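Local structure of phosphoserine aminotransferase (Bacillus circulans, 2C0R) at residues Leu221-Met224 and Asp228-Val231. The protein catalyses the reversible, pyridoxal-phosphate-dependent transamination between 3-phosphohydroxypyruvate and phosphoserine, with glutamate as amino donor, in the serine pathway. The protein carries 1 engineered substitution. Residues are numbered along the deposited sequence; the frame is centred on the assembly and turned at random.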
loop_
_atom_site.group_PDB
_atom_site.type_symbol
_atom_site.label_atom_id
_atom_site.label_comp_id
_atom_site.label_asym_id
_atom_site.label_seq_id
_atom_site.Cartn_x
_atom_site.Cartn_y
_atom_site.Cartn_z
ATOM N N LEU A 221 -15.236 15.013 -0.363
ATOM C CA LEU A 221 -13.958 14.358 -0.232
ATOM C C LEU A 221 -13.631 13.441 -1.410
ATOM O O LEU A 221 -14.572 12.828 -1.915
ATOM C CB LEU A 221 -13.954 13.442 1.007
ATOM C CG LEU A 221 -13.892 14.215 2.337
ATOM C CD1 LEU A 221 -13.920 13.221 3.489
ATOM C CD2 LEU A 221 -12.677 15.115 2.444
ATOM N N PRO A 222 -12.350 13.281 -1.739
ATOM C CA PRO A 222 -11.916 12.272 -2.705
ATOM C C PRO A 222 -12.520 10.938 -2.234
ATOM O O PRO A 222 -12.571 10.646 -1.051
ATOM C CB PRO A 222 -10.391 12.282 -2.622
ATOM C CG PRO A 222 -10.065 13.651 -2.076
ATOM C CD PRO A 222 -11.191 14.010 -1.150
ATOM N N THR A 223 -12.975 10.164 -3.216
ATOM C CA THR A 223 -13.567 8.860 -2.939
ATOM C C THR A 223 -12.687 8.033 -2.027
ATOM O O THR A 223 -13.144 7.396 -1.085
ATOM C CB THR A 223 -13.837 8.095 -4.266
ATOM O OG1 THR A 223 -14.693 8.923 -5.060
ATOM C CG2 THR A 223 -14.525 6.755 -4.003
ATOM N N MET A 224 -11.414 8.005 -2.392
ATOM C CA MET A 224 -10.495 7.141 -1.631
ATOM C C MET A 224 -10.202 7.694 -0.244
ATOM O O MET A 224 -9.513 7.016 0.515
ATOM C CB MET A 224 -9.199 6.992 -2.448
ATOM C CG MET A 224 -9.449 6.164 -3.704
ATOM S SD MET A 224 -10.015 4.503 -3.378
ATOM C CE MET A 224 -8.560 3.857 -2.514
ATOM N N ASP A 228 -16.649 5.806 4.273
ATOM C CA ASP A 228 -17.750 4.929 3.789
ATOM C C ASP A 228 -17.372 4.220 2.506
ATOM O O ASP A 228 -17.917 3.136 2.198
ATOM C CB ASP A 228 -19.023 5.778 3.685
ATOM C CG ASP A 228 -19.005 6.932 2.707
ATOM O OD1 ASP A 228 -18.040 7.160 1.956
ATOM O OD2 ASP A 228 -20.020 7.677 2.711
ATOM N N THR A 229 -16.425 4.758 1.746
ATOM C CA THR A 229 -15.928 3.970 0.581
ATOM C C THR A 229 -15.417 2.613 1.021
ATOM O O THR A 229 -15.585 1.606 0.335
ATOM C CB THR A 229 -14.783 4.723 -0.117
ATOM O OG1 THR A 229 -15.369 5.936 -0.585
ATOM C CG2 THR A 229 -14.174 3.896 -1.265
ATOM N N TYR A 230 -14.681 2.579 2.140
ATOM C CA TYR A 230 -14.119 1.313 2.656
ATOM C C TYR A 230 -15.210 0.515 3.334
ATOM O O TYR A 230 -15.243 -0.707 3.133
ATOM C CB TYR A 230 -12.920 1.587 3.579
ATOM C CG TYR A 230 -11.830 2.308 2.807
ATOM C CD1 TYR A 230 -11.786 3.674 2.662
ATOM C CD2 TYR A 230 -10.822 1.555 2.200
ATOM C CE1 TYR A 230 -10.794 4.309 1.962
ATOM C CE2 TYR A 230 -9.806 2.179 1.471
ATOM C CZ TYR A 230 -9.807 3.549 1.357
ATOM O OH TYR A 230 -8.808 4.182 0.640
ATOM N N VAL A 231 -16.100 1.178 4.106
ATOM C CA VAL A 231 -17.101 0.405 4.802
ATOM C C VAL A 231 -18.048 -0.253 3.804
ATOM O O VAL A 231 -18.294 -1.442 3.854
ATOM C CB VAL A 231 -17.889 1.260 5.801
ATOM C CG1 VAL A 231 -19.041 0.434 6.384
ATOM C CG2 VAL A 231 -16.956 1.815 6.880
#
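T229 and Y230, neighbours on helix 227-232, each donate a side-chain hydroxyl to a backbone carbonyl of the 3-10 turn at T223 and M224, a local loop-to-helix join in the class-V aminotransferase fold. T229 OG1 lies 2.7 Å from T223 O and is tilted 25° from the carbonyl plane. The two bonds bend alike at the carbonyl, 137° and 134°, but Y230 OH, 2.9 Å from M224 O, lies in the plane of its carbonyl, on a lone pair. That oxygen also sits in the plane of the ring, at its edge, 3.3 Å from Y230 CE1. The M224 chain, bent at both chi2 and chi3, crosses the tyrosine at about a right angle and brings its methyl CE to 3.2 Å from Y230 OH, with the ring carbon CZ farther off. Replacing Y230 by a phenylalanine would probably leave M224 O without this donor and the methionine methyl without its hydroxyl neighbour. M224 also touches N238, a pyridoxal phosphate-binding residue, and T79 of the second subunit, placing the turn at the dimer interface beside a cofactor site. The two threonines likewise cross at about a right angle; T223 OG1 bonds E110 of the second subunit, while T223 CG2 rests 3.6 Å from T229 OG1.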